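Local coordinates for exopolysaccharide biosynthesis protein (Pantoea stewartii subsp. stewartii DC283, PDB 6TGF) that modifies the glycan matrix of the bacterial biofilm, probably as a hydrolase of the exopolysaccharide, through a bacteriophage tailspike-like trimer built on a parallel beta-helix, at residues Gly69-Gly74 with His128-Glu133; Ile561-Gln566 with Ser611-Asp616; Lys382-Tyr387 with Leu416-Ala421; Ala475-Leu480 with Asn495-Asp500. One frame throughout, in Å; residues are numbered along the deposited sequence.

Interaction 1 (Gly69-Gly74 with His128-Glu133); sequences GKLWIG and HAMALE
The six-membered ring of W72 reaches along the sheet to the side chain of E133, two residues beyond its direct partner A131. CG of W72 stands anti to the carbonyl carbon (chi1 -76°), which carries the edge of the indole to the neighbouring strand: CZ3 lies 3.6 Å from E133 CG, and CH2 comes to 3.4 Å from E133 OE1. The ring and carboxylate planes are 83° apart, and the other carboxylate oxygen of E133 is held by a salt bridge to R81, which also touches W72. Nearer the backbone, W72 CB lies 4.0 Å from A131 CB. Strands 69-74 and 129-134 are the two inner strands of a four-stranded antiparallel sheet in the region assigned to the head-binding family, known from phage tailspikes, and six backbone hydrogen bonds join them. On the other face of the sheet L71, I73, M130 and L132 form an apolar layer. I73 and M130 run side by side, I73 CD1 3.9 Å from M130 CE, while L71 CD1 reaches M130 CG at an oblique crossing; L51 covers both L71 and M130. I73 CG2 turns instead to H128 CD2, 3.7 Å away, in an imidazole whose ND1 is bonded to N125 O.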
loop_
_atom_site.group_PDB
_atom_site.type_symbol
_atom_site.label_atom_id
_atom_site.label_comp_id
_atom_site.label_asym_id
_atom_site.label_seq_id
_atom_site.Cartn_x
_atom_site.Cartn_y
_atom_site.Cartn_z
ATOM N N GLY B 69 17.076 2.368 67.752
ATOM C CA GLY B 69 16.875 3.824 67.861
ATOM C C GLY B 69 15.595 4.198 68.584
ATOM O O GLY B 69 15.097 3.376 69.379
ATOM N N LYS B 70 15.095 5.408 68.315
ATOM C CA LYS B 70 13.966 6.048 69.042
ATOM C C LYS B 70 13.027 6.728 68.040
ATOM O O LYS B 70 13.527 7.486 67.189
ATOM C CB LYS B 70 14.499 7.071 70.049
ATOM C CG LYS B 70 15.619 6.577 70.959
ATOM C CD LYS B 70 15.419 6.941 72.413
ATOM C CE LYS B 70 16.713 7.040 73.192
ATOM N NZ LYS B 70 16.459 7.360 74.617
ATOM N N LEU B 71 11.719 6.471 68.158
ATOM C CA LEU B 71 10.651 7.039 67.290
ATOM C C LEU B 71 9.847 8.076 68.085
ATOM O O LEU B 71 9.452 7.773 69.229
ATOM C CB LEU B 71 9.759 5.896 66.790
ATOM C CG LEU B 71 8.560 6.302 65.930
ATOM C CD1 LEU B 71 9.010 6.953 64.630
ATOM C CD2 LEU B 71 7.674 5.101 65.641
ATOM N N TRP B 72 9.627 9.253 67.490
ATOM C CA TRP B 72 8.805 10.366 68.040
ATOM C C TRP B 72 7.608 10.615 67.117
ATOM O O TRP B 72 7.817 10.681 65.893
ATOM C CB TRP B 72 9.645 11.641 68.189
ATOM C CG TRP B 72 10.580 11.667 69.358
ATOM C CD1 TRP B 72 10.303 12.090 70.625
ATOM C CD2 TRP B 72 11.970 11.294 69.356
ATOM N NE1 TRP B 72 11.418 11.996 71.414
ATOM C CE2 TRP B 72 12.457 11.513 70.663
ATOM C CE3 TRP B 72 12.844 10.794 68.385
ATOM C CZ2 TRP B 72 13.775 11.239 71.021
ATOM C CZ3 TRP B 72 14.149 10.529 68.739
ATOM C CH2 TRP B 72 14.607 10.749 70.039
ATOM N N ILE B 73 6.411 10.750 67.693
ATOM C CA ILE B 73 5.169 11.204 66.997
ATOM C C ILE B 73 4.735 12.517 67.658
ATOM O O ILE B 73 4.273 12.469 68.813
ATOM C CB ILE B 73 4.056 10.136 67.063
ATOM C CG1 ILE B 73 4.582 8.720 66.807
ATOM C CG2 ILE B 73 2.913 10.493 66.123
ATOM C CD1 ILE B 73 5.137 8.499 65.419
ATOM N N GLY B 74 4.903 13.643 66.957
ATOM C CA GLY B 74 4.662 14.996 67.494
ATOM C C GLY B 74 3.579 15.737 66.730
ATOM O O GLY B 74 3.098 15.202 65.712
ATOM N N HIS B 128 0.384 14.631 61.950
ATOM C CA HIS B 128 1.457 14.545 62.977
ATOM C C HIS B 128 2.832 14.784 62.346
ATOM O O HIS B 128 3.007 14.472 61.152
ATOM C CB HIS B 128 1.405 13.188 63.695
ATOM C CG HIS B 128 1.695 12.020 62.813
ATOM N ND1 HIS B 128 0.700 11.337 62.142
ATOM C CD2 HIS B 128 2.857 11.411 62.491
ATOM C CE1 HIS B 128 1.235 10.357 61.443
ATOM N NE2 HIS B 128 2.558 10.380 61.639
ATOM N N ALA B 129 3.759 15.332 63.136
ATOM C CA ALA B 129 5.216 15.323 62.881
ATOM C C ALA B 129 5.764 13.955 63.292
ATOM O O ALA B 129 5.209 13.361 64.237
ATOM C CB ALA B 129 5.891 16.430 63.651
ATOM N N MET B 130 6.805 13.476 62.608
ATOM C CA MET B 130 7.468 12.181 62.915
ATOM C C MET B 130 8.987 12.354 62.812
ATOM O O MET B 130 9.454 12.919 61.802
ATOM C CB MET B 130 7.004 11.081 61.956
ATOM C CG MET B 130 7.408 9.687 62.397
ATOM S SD MET B 130 7.041 8.436 61.143
ATOM C CE MET B 130 5.340 8.053 61.553
ATOM N N ALA B 131 9.714 11.884 63.829
ATOM C CA ALA B 131 11.190 11.947 63.929
ATOM C C ALA B 131 11.731 10.571 64.329
ATOM O O ALA B 131 11.185 9.968 65.272
ATOM C CB ALA B 131 11.590 13.008 64.924
ATOM N N LEU B 132 12.760 10.097 63.619
ATOM C CA LEU B 132 13.477 8.831 63.917
ATOM C C LEU B 132 14.966 9.135 64.110
ATOM O O LEU B 132 15.571 9.729 63.195
ATOM C CB LEU B 132 13.257 7.842 62.766
ATOM C CG LEU B 132 13.890 6.462 62.943
ATOM C CD1 LEU B 132 13.277 5.718 64.118
ATOM C CD2 LEU B 132 13.753 5.643 61.671
ATOM N N GLU B 133 15.512 8.758 65.271
ATOM C CA GLU B 133 16.969 8.734 65.563
ATOM C C GLU B 133 17.413 7.277 65.717
ATOM O O GLU B 133 16.572 6.448 66.119
ATOM C CB GLU B 133 17.292 9.495 66.851
ATOM C CG GLU B 133 17.112 10.997 66.744
ATOM C CD GLU B 133 17.627 11.783 67.938
ATOM O OE1 GLU B 133 17.810 11.176 69.012
ATOM O OE2 GLU B 133 17.847 13.003 67.790
#

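Interaction 2 (Ile561-Gln566 with Ser611-Asp616); sequences IEVFGQ and SSPVLD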
loop_
_atom_site.group_PDB
_atom_site.type_symbol
_atom_site.label_atom_id
_atom_site.label_comp_id
_atom_site.label_asym_id
_atom_site.label_seq_id
_atom_site.Cartn_x
_atom_site.Cartn_y
_atom_site.Cartn_z
ATOM N N ILE B 561 -11.429 -10.596 -40.589
ATOM C CA ILE B 561 -10.149 -9.827 -40.581
ATOM C C ILE B 561 -10.306 -8.630 -41.522
ATOM O O ILE B 561 -10.338 -8.844 -42.753
ATOM C CB ILE B 561 -8.957 -10.717 -40.986
ATOM C CG1 ILE B 561 -8.735 -11.858 -39.990
ATOM C CG2 ILE B 561 -7.697 -9.882 -41.171
ATOM C CD1 ILE B 561 -7.905 -12.994 -40.539
ATOM N N GLU B 562 -10.410 -7.424 -40.956
ATOM C CA GLU B 562 -10.428 -6.142 -41.707
ATOM C C GLU B 562 -8.982 -5.684 -41.924
ATOM O O GLU B 562 -8.310 -5.366 -40.925
ATOM C CB GLU B 562 -11.226 -5.084 -40.944
ATOM C CG GLU B 562 -11.218 -3.718 -41.606
ATOM C CD GLU B 562 -11.899 -2.624 -40.804
ATOM O OE1 GLU B 562 -11.870 -1.464 -41.250
ATOM O OE2 GLU B 562 -12.451 -2.934 -39.730
ATOM N N VAL B 563 -8.526 -5.672 -43.180
ATOM C CA VAL B 563 -7.243 -5.032 -43.600
ATOM C C VAL B 563 -7.554 -3.570 -43.929
ATOM O O VAL B 563 -7.892 -3.280 -45.094
ATOM C CB VAL B 563 -6.589 -5.764 -44.789
ATOM C CG1 VAL B 563 -5.270 -5.121 -45.196
ATOM C CG2 VAL B 563 -6.387 -7.243 -44.496
ATOM N N PHE B 564 -7.473 -2.695 -42.922
ATOM C CA PHE B 564 -7.748 -1.240 -43.039
ATOM C C PHE B 564 -6.526 -0.540 -43.637
ATOM O O PHE B 564 -5.395 -0.897 -43.267
ATOM C CB PHE B 564 -8.119 -0.644 -41.680
ATOM C CG PHE B 564 -8.373 0.841 -41.711
ATOM C CD1 PHE B 564 -9.516 1.345 -42.311
ATOM C CD2 PHE B 564 -7.465 1.733 -41.163
ATOM C CE1 PHE B 564 -9.751 2.711 -42.353
ATOM C CE2 PHE B 564 -7.702 3.099 -41.204
ATOM C CZ PHE B 564 -8.845 3.585 -41.800
ATOM N N GLY B 565 -6.766 0.441 -44.514
ATOM C CA GLY B 565 -5.735 1.137 -45.310
ATOM C C GLY B 565 -5.940 0.881 -46.792
ATOM O O GLY B 565 -6.866 0.119 -47.128
ATOM N N GLN B 566 -5.105 1.474 -47.650
ATOM C CA GLN B 566 -5.295 1.440 -49.126
ATOM C C GLN B 566 -3.962 1.217 -49.850
ATOM O O GLN B 566 -2.898 1.395 -49.223
ATOM C CB GLN B 566 -5.943 2.741 -49.601
ATOM C CG GLN B 566 -5.040 3.960 -49.480
ATOM C CD GLN B 566 -5.518 5.092 -50.354
ATOM O OE1 GLN B 566 -6.434 5.829 -49.998
ATOM N NE2 GLN B 566 -4.892 5.239 -51.510
ATOM N N SER B 611 -9.467 1.802 -52.968
ATOM C CA SER B 611 -8.158 1.329 -53.488
ATOM C C SER B 611 -7.636 0.201 -52.588
ATOM O O SER B 611 -6.827 0.483 -51.687
ATOM C CB SER B 611 -7.181 2.474 -53.597
ATOM O OG SER B 611 -5.946 2.042 -54.149
ATOM N N SER B 612 -8.095 -1.031 -52.834
ATOM C CA SER B 612 -7.865 -2.231 -51.983
ATOM C C SER B 612 -6.380 -2.384 -51.657
ATOM O O SER B 612 -5.537 -2.246 -52.538
ATOM C CB SER B 612 -8.396 -3.473 -52.647
ATOM O OG SER B 612 -8.224 -4.607 -51.810
ATOM N N PRO B 613 -6.018 -2.671 -50.385
ATOM C CA PRO B 613 -4.639 -3.013 -50.034
ATOM C C PRO B 613 -4.277 -4.474 -50.348
ATOM O O PRO B 613 -3.105 -4.797 -50.283
ATOM C CB PRO B 613 -4.600 -2.750 -48.521
ATOM C CG PRO B 613 -6.009 -3.060 -48.056
ATOM C CD PRO B 613 -6.906 -2.663 -49.210
ATOM N N VAL B 614 -5.274 -5.305 -50.681
ATOM C CA VAL B 614 -5.127 -6.774 -50.916
ATOM C C VAL B 614 -5.569 -7.101 -52.349
ATOM O O VAL B 614 -6.609 -6.570 -52.783
ATOM C CB VAL B 614 -5.933 -7.578 -49.876
ATOM C CG1 VAL B 614 -5.922 -9.073 -50.160
ATOM C CG2 VAL B 614 -5.446 -7.303 -48.461
ATOM N N LEU B 615 -4.801 -7.952 -53.042
ATOM C CA LEU B 615 -5.084 -8.440 -54.422
ATOM C C LEU B 615 -5.636 -9.870 -54.373
ATOM O O LEU B 615 -6.581 -10.158 -55.131
ATOM C CB LEU B 615 -3.796 -8.396 -55.250
ATOM C CG LEU B 615 -3.167 -7.017 -55.449
ATOM C CD1 LEU B 615 -1.942 -7.119 -56.343
ATOM C CD2 LEU B 615 -4.163 -6.026 -56.033
ATOM N N ASP B 616 -5.049 -10.730 -53.533
ATOM C CA ASP B 616 -5.390 -12.175 -53.414
ATOM C C ASP B 616 -5.426 -12.573 -51.935
ATOM O O ASP B 616 -4.757 -11.905 -51.120
ATOM C CB ASP B 616 -4.386 -13.046 -54.176
ATOM C CG ASP B 616 -4.709 -13.223 -55.648
ATOM O OD1 ASP B 616 -5.739 -13.861 -55.950
ATOM O OD2 ASP B 616 -3.928 -12.723 -56.482
#
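V563 meets P613 through CG1 and V614 through both methyls. Its CB already lies 4.1 Å from V614 CG2. Beyond it CG1, anti to the backbone N (chi1 -179°), does most of the touching: it approaches P613 CG to 3.6 Å and V614 CG2 to 3.9 Å, while CG2 of V563 also borders V614 CG2. The valine and the proline ring run antiparallel alongside one another, and the two valines lie nearly perpendicular. A591, of strand 589-597, packs against both valines. P613 CG also lies 3.4 Å from G565 O and close to V563 O. Farther along, Q566 passes S611 with its CB 3.2 Å from S611 O, and its amide leads off to other partners, OE1 to G588 N and NE2 to Q568 O. Within 611-616, S612 OG donates to V614 O at 2.7 Å, in the carbonyl plane and on a lone pair, within the bend that precedes the corner at L615. The contact thus joins the end of strand 558-564 to the link between strands 602-610 and 614-620, which belong to two different antiparallel sheets of the C-terminal part. Since no hydrogen bond runs between 561-566 and 611-616, their direct contact depends on van der Waals fit, and polar groups such as the Q566 amide are satisfied by residues outside the pair.

Interaction 3 (Lys382-Tyr387 with Leu416-Ala421); sequences KIDQWY and LSNFNA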
loop_
_atom_site.group_PDB
_atom_site.type_symbol
_atom_site.label_atom_id
_atom_site.label_comp_id
_atom_site.label_asym_id
_atom_site.label_seq_id
_atom_site.Cartn_x
_atom_site.Cartn_y
_atom_site.Cartn_z
ATOM N N LYS B 382 -10.164 -0.001 7.331
ATOM C CA LYS B 382 -8.886 -0.560 6.817
ATOM C C LYS B 382 -8.544 -1.808 7.633
ATOM O O LYS B 382 -8.283 -1.669 8.840
ATOM C CB LYS B 382 -7.769 0.488 6.885
ATOM C CG LYS B 382 -7.603 1.320 5.621
ATOM C CD LYS B 382 -7.384 2.794 5.873
ATOM C CE LYS B 382 -7.563 3.627 4.622
ATOM N NZ LYS B 382 -7.816 5.051 4.938
ATOM N N ILE B 383 -8.579 -2.980 6.992
ATOM C CA ILE B 383 -8.162 -4.281 7.592
ATOM C C ILE B 383 -7.044 -4.858 6.718
ATOM O O ILE B 383 -7.352 -5.388 5.637
ATOM C CB ILE B 383 -9.361 -5.239 7.751
ATOM C CG1 ILE B 383 -10.629 -4.490 8.180
ATOM C CG2 ILE B 383 -9.007 -6.361 8.719
ATOM C CD1 ILE B 383 -11.826 -5.377 8.446
ATOM N N ASP B 384 -5.794 -4.715 7.170
ATOM C CA ASP B 384 -4.566 -5.162 6.460
ATOM C C ASP B 384 -3.958 -6.351 7.214
ATOM O O ASP B 384 -4.116 -6.407 8.449
ATOM C CB ASP B 384 -3.557 -4.018 6.336
ATOM C CG ASP B 384 -2.325 -4.370 5.518
ATOM O OD1 ASP B 384 -2.491 -4.788 4.355
ATOM O OD2 ASP B 384 -1.208 -4.231 6.056
ATOM N N GLN B 385 -3.294 -7.259 6.490
ATOM C CA GLN B 385 -2.578 -8.436 7.054
ATOM C C GLN B 385 -3.470 -9.149 8.076
ATOM O O GLN B 385 -3.116 -9.146 9.267
ATOM C CB GLN B 385 -1.262 -8.002 7.702
ATOM C CG GLN B 385 -0.151 -7.718 6.705
ATOM C CD GLN B 385 1.193 -7.690 7.388
ATOM O OE1 GLN B 385 1.995 -8.613 7.257
ATOM N NE2 GLN B 385 1.439 -6.635 8.148
ATOM N N TRP B 386 -4.589 -9.724 7.629
ATOM C CA TRP B 386 -5.494 -10.536 8.488
ATOM C C TRP B 386 -5.651 -11.936 7.889
ATOM O O TRP B 386 -5.685 -12.058 6.651
ATOM C CB TRP B 386 -6.846 -9.847 8.707
ATOM C CG TRP B 386 -7.616 -9.532 7.463
ATOM C CD1 TRP B 386 -7.468 -8.440 6.660
ATOM C CD2 TRP B 386 -8.690 -10.304 6.894
ATOM N NE1 TRP B 386 -8.368 -8.478 5.630
ATOM C CE2 TRP B 386 -9.130 -9.610 5.745
ATOM C CE3 TRP B 386 -9.317 -11.506 7.235
ATOM C CZ2 TRP B 386 -10.160 -10.087 4.936
ATOM C CZ3 TRP B 386 -10.338 -11.975 6.437
ATOM C CH2 TRP B 386 -10.752 -11.274 5.304
ATOM N N TYR B 387 -5.726 -12.945 8.758
ATOM C CA TYR B 387 -5.766 -14.384 8.398
ATOM C C TYR B 387 -6.916 -15.042 9.171
ATOM O O TYR B 387 -7.065 -14.759 10.373
ATOM C CB TYR B 387 -4.396 -15.016 8.668
ATOM C CG TYR B 387 -3.227 -14.246 8.099
ATOM C CD1 TYR B 387 -2.697 -13.151 8.764
ATOM C CD2 TYR B 387 -2.655 -14.604 6.889
ATOM C CE1 TYR B 387 -1.632 -12.433 8.245
ATOM C CE2 TYR B 387 -1.588 -13.898 6.355
ATOM C CZ TYR B 387 -1.074 -12.807 7.035
ATOM O OH TYR B 387 -0.024 -12.105 6.519
ATOM N N LEU B 416 -9.828 -3.870 2.355
ATOM C CA LEU B 416 -9.268 -5.177 2.796
ATOM C C LEU B 416 -8.045 -5.490 1.932
ATOM O O LEU B 416 -8.193 -5.501 0.696
ATOM C CB LEU B 416 -10.330 -6.269 2.647
ATOM C CG LEU B 416 -11.718 -5.938 3.194
ATOM C CD1 LEU B 416 -12.709 -7.024 2.811
ATOM C CD2 LEU B 416 -11.686 -5.750 4.703
ATOM N N SER B 417 -6.886 -5.732 2.550
ATOM C CA SER B 417 -5.598 -5.947 1.838
ATOM C C SER B 417 -4.757 -7.032 2.524
ATOM O O SER B 417 -4.816 -7.137 3.765
ATOM C CB SER B 417 -4.836 -4.653 1.721
ATOM O OG SER B 417 -4.583 -4.095 3.001
ATOM N N ASN B 418 -4.010 -7.803 1.724
ATOM C CA ASN B 418 -2.978 -8.775 2.179
ATOM C C ASN B 418 -3.602 -9.746 3.187
ATOM O O ASN B 418 -3.088 -9.834 4.316
ATOM C CB ASN B 418 -1.758 -8.054 2.761
ATOM C CG ASN B 418 -1.129 -7.083 1.786
ATOM O OD1 ASN B 418 -0.861 -7.435 0.639
ATOM N ND2 ASN B 418 -0.886 -5.861 2.231
ATOM N N PHE B 419 -4.667 -10.449 2.790
ATOM C CA PHE B 419 -5.418 -11.390 3.662
ATOM C C PHE B 419 -5.424 -12.794 3.049
ATOM O O PHE B 419 -5.181 -12.940 1.837
ATOM C CB PHE B 419 -6.836 -10.877 3.931
ATOM C CG PHE B 419 -7.721 -10.706 2.721
ATOM C CD1 PHE B 419 -7.776 -9.497 2.048
ATOM C CD2 PHE B 419 -8.528 -11.741 2.275
ATOM C CE1 PHE B 419 -8.598 -9.335 0.944
ATOM C CE2 PHE B 419 -9.351 -11.576 1.171
ATOM C CZ PHE B 419 -9.387 -10.373 0.507
ATOM N N ASN B 420 -5.690 -13.797 3.890
ATOM C CA ASN B 420 -5.734 -15.232 3.508
ATOM C C ASN B 420 -6.748 -15.954 4.406
ATOM O O ASN B 420 -6.483 -16.068 5.617
ATOM C CB ASN B 420 -4.338 -15.859 3.563
ATOM C CG ASN B 420 -4.332 -17.322 3.179
ATOM O OD1 ASN B 420 -4.532 -18.187 4.027
ATOM N ND2 ASN B 420 -4.090 -17.613 1.912
ATOM N N ALA B 421 -7.868 -16.404 3.828
ATOM C CA ALA B 421 -8.927 -17.193 4.500
ATOM C C ALA B 421 -8.838 -18.652 4.039
ATOM O O ALA B 421 -8.934 -18.886 2.818
ATOM C CB ALA B 421 -10.281 -16.599 4.206
#
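W386 lays its indole over the side chain of F419, the equivalent position on the next coil of the parallel beta-helix. Both aromatic side chains take the same first torsion, with CG between the backbone N and the carbonyl carbon (chi1 58° in W386, 61° in F419), and they leave the two strands in the same direction. Their planes are 12° apart and the centroids of the F419 ring and the six-membered ring of W386 lie 4.6 Å apart, an offset parallel stack with little overlap. Three residues earlier I383 and L416 lie side by side, I383 CD1 3.8 Å from L416 CD2, and I396 touches both of them and W386. At the corner of the coil D384 OD1 accepts two bonds, which fix its position: S417 OG donates at 2.6 Å from the anti side, and N418 ND2 donates at 2.9 Å to the syn lone pair. N418 OD1 is bonded to K382 of a neighbouring subunit. Backbone bonds between the parallel strands, such as S417 N to I383 O at 3.1 Å, link the coils. Apolar and aromatic side chains thus pair inside the coil, while a polar cluster gathers on D384 OD1 at the corner, near the subunit interface.

Interaction 4 (Ala475-Leu480 with Asn495-Asp500); sequences AWHSRL and NSEQGD
H477, N495 and W476 bury the most surface where a turn and a loop of successive coils of the parallel beta-helix meet: 475-480 leads into strand 479-488, and the loop 495-500 follows strand 493-494. H477 is the third residue of a type II beta turn running from A475 to S478. Its backbone N donates to S496 O at 3.1 Å, and its imidazole, with CG anti to the carbonyl carbon (chi1 -57°), extends along the loop. There E497 CA lies over one ring face, 3.9 Å from the ring centroid, while NE2 donates to G499 O at 3.2 Å; the acceptor is in the ring plane, although the donor stands above the carbonyl plane. W476 presents a face of its indole to Q498, whose CB is centred above the five-membered ring at 3.6 Å. The Q498 amide plane is 50° from that of the indole. N495 bridges the two ends of the turn. Its OD1 is bonded to S510 OG, and L480 CD1 packs against the amide from the opposite direction. Both acceptors of ND2 lie in the amide plane: A475 O at 2.7 Å, which also takes the turn bond from S478 N, and S478 O at 3.0 Å, met on a lone pair.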
loop_
_atom_site.group_PDB
_atom_site.type_symbol
_atom_site.label_atom_id
_atom_site.label_comp_id
_atom_site.label_asym_id
_atom_site.label_seq_id
_atom_site.Cartn_x
_atom_site.Cartn_y
_atom_site.Cartn_z
ATOM N N ALA B 475 -21.834 -11.136 -5.692
ATOM C CA ALA B 475 -21.575 -9.730 -6.082
ATOM C C ALA B 475 -22.727 -9.212 -6.954
ATOM O O ALA B 475 -22.448 -8.535 -7.963
ATOM C CB ALA B 475 -20.247 -9.642 -6.797
ATOM N N TRP B 476 -23.973 -9.507 -6.561
ATOM C CA TRP B 476 -25.206 -9.124 -7.304
ATOM C C TRP B 476 -25.318 -7.596 -7.357
ATOM O O TRP B 476 -25.207 -6.964 -6.289
ATOM C CB TRP B 476 -26.458 -9.744 -6.668
ATOM C CG TRP B 476 -26.485 -11.241 -6.644
ATOM C CD1 TRP B 476 -25.845 -12.097 -7.494
ATOM C CD2 TRP B 476 -27.229 -12.068 -5.731
ATOM N NE1 TRP B 476 -26.122 -13.395 -7.158
ATOM C CE2 TRP B 476 -26.970 -13.409 -6.085
ATOM C CE3 TRP B 476 -28.077 -11.808 -4.649
ATOM C CZ2 TRP B 476 -27.532 -14.482 -5.392
ATOM C CZ3 TRP B 476 -28.632 -12.869 -3.965
ATOM C CH2 TRP B 476 -28.361 -14.188 -4.334
ATOM N N HIS B 477 -25.510 -7.035 -8.557
ATOM C CA HIS B 477 -25.661 -5.576 -8.820
ATOM C C HIS B 477 -24.420 -4.807 -8.348
ATOM O O HIS B 477 -24.526 -3.576 -8.188
ATOM C CB HIS B 477 -26.925 -5.025 -8.138
ATOM C CG HIS B 477 -28.189 -5.703 -8.543
ATOM N ND1 HIS B 477 -28.750 -5.540 -9.795
ATOM C CD2 HIS B 477 -29.013 -6.530 -7.863
ATOM C CE1 HIS B 477 -29.858 -6.249 -9.872
ATOM N NE2 HIS B 477 -30.044 -6.864 -8.699
ATOM N N SER B 478 -23.289 -5.490 -8.137
ATOM C CA SER B 478 -22.058 -4.898 -7.553
ATOM C C SER B 478 -21.210 -4.268 -8.664
ATOM O O SER B 478 -20.968 -4.945 -9.681
ATOM C CB SER B 478 -21.276 -5.917 -6.768
ATOM O OG SER B 478 -20.407 -5.276 -5.846
ATOM N N ARG B 479 -20.783 -3.019 -8.466
ATOM C CA ARG B 479 -20.000 -2.224 -9.450
ATOM C C ARG B 479 -18.512 -2.554 -9.276
ATOM O O ARG B 479 -17.841 -1.870 -8.475
ATOM C CB ARG B 479 -20.286 -0.731 -9.260
ATOM C CG ARG B 479 -21.757 -0.355 -9.364
ATOM C CD ARG B 479 -22.007 1.089 -8.972
ATOM N NE ARG B 479 -21.949 1.309 -7.533
ATOM C CZ ARG B 479 -21.902 2.504 -6.946
ATOM N NH1 ARG B 479 -21.894 3.611 -7.669
ATOM N NH2 ARG B 479 -21.858 2.586 -5.627
ATOM N N LEU B 480 -18.022 -3.570 -9.995
ATOM C CA LEU B 480 -16.648 -4.118 -9.838
ATOM C C LEU B 480 -15.699 -3.456 -10.845
ATOM O O LEU B 480 -16.140 -3.154 -11.969
ATOM C CB LEU B 480 -16.680 -5.638 -10.026
ATOM C CG LEU B 480 -17.693 -6.393 -9.166
ATOM C CD1 LEU B 480 -17.479 -7.895 -9.283
ATOM C CD2 LEU B 480 -17.619 -5.961 -7.707
ATOM N N ASN B 495 -21.556 -12.000 -10.493
ATOM C CA ASN B 495 -21.778 -10.540 -10.676
ATOM C C ASN B 495 -23.061 -10.325 -11.489
ATOM O O ASN B 495 -23.111 -9.359 -12.274
ATOM C CB ASN B 495 -20.558 -9.876 -11.324
ATOM C CG ASN B 495 -20.553 -8.364 -11.218
ATOM O OD1 ASN B 495 -19.863 -7.694 -11.981
ATOM N ND2 ASN B 495 -21.309 -7.814 -10.281
ATOM N N SER B 496 -24.066 -11.186 -11.290
ATOM C CA SER B 496 -25.364 -11.178 -12.016
ATOM C C SER B 496 -26.301 -10.138 -11.389
ATOM O O SER B 496 -25.844 -9.393 -10.501
ATOM C CB SER B 496 -25.985 -12.555 -12.027
ATOM O OG SER B 496 -26.423 -12.926 -10.728
ATOM N N GLU B 497 -27.559 -10.092 -11.840
ATOM C CA GLU B 497 -28.581 -9.110 -11.391
ATOM C C GLU B 497 -29.697 -9.833 -10.625
ATOM O O GLU B 497 -30.878 -9.518 -10.862
ATOM C CB GLU B 497 -29.118 -8.346 -12.604
ATOM C CG GLU B 497 -28.043 -7.571 -13.340
ATOM C CD GLU B 497 -28.566 -6.615 -14.396
ATOM O OE1 GLU B 497 -29.658 -6.877 -14.943
ATOM O OE2 GLU B 497 -27.882 -5.606 -14.666
ATOM N N GLN B 498 -29.329 -10.762 -9.736
ATOM C CA GLN B 498 -30.269 -11.454 -8.813
ATOM C C GLN B 498 -30.524 -10.562 -7.593
ATOM O O GLN B 498 -29.667 -9.708 -7.292
ATOM C CB GLN B 498 -29.709 -12.804 -8.365
ATOM C CG GLN B 498 -29.662 -13.848 -9.471
ATOM C CD GLN B 498 -29.664 -15.258 -8.936
ATOM O OE1 GLN B 498 -29.435 -15.498 -7.752
ATOM N NE2 GLN B 498 -29.926 -16.211 -9.815
ATOM N N GLY B 499 -31.665 -10.761 -6.925
ATOM C CA GLY B 499 -32.035 -10.072 -5.672
ATOM C C GLY B 499 -32.329 -8.597 -5.889
ATOM O O GLY B 499 -32.424 -8.174 -7.058
ATOM N N ASP B 500 -32.457 -7.841 -4.794
ATOM C CA ASP B 500 -32.828 -6.400 -4.794
ATOM C C ASP B 500 -31.625 -5.554 -5.221
ATOM O O ASP B 500 -30.550 -5.701 -4.605
ATOM C CB ASP B 500 -33.320 -5.947 -3.417
ATOM C CG ASP B 500 -34.628 -6.582 -2.981
ATOM O OD1 ASP B 500 -35.225 -7.325 -3.790
ATOM O OD2 ASP B 500 -35.041 -6.328 -1.832
#

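Along the chain the contacts come in the order 1, 3, 4, 2, each closing before the next opens, and they sample an elongated molecule. Interactions 1 and 2 lie on opposite sides of the chain's centre, 116 Å apart between centres: the first in the N-terminal head-binding region, the second where two antiparallel sheets of the C-terminal part meet. Between them, interactions 3 and 4 belong to the parallel beta-helix, their centres 24 Å apart, and both reach its stacked strands, 380-389 and 414-422 in one case and 479-488 in the other. Interactions 2 and 3 also touch a second subunit, and interaction 4 a third through R479, so trimer contacts occur in the beta-helix and the C-terminal part alike.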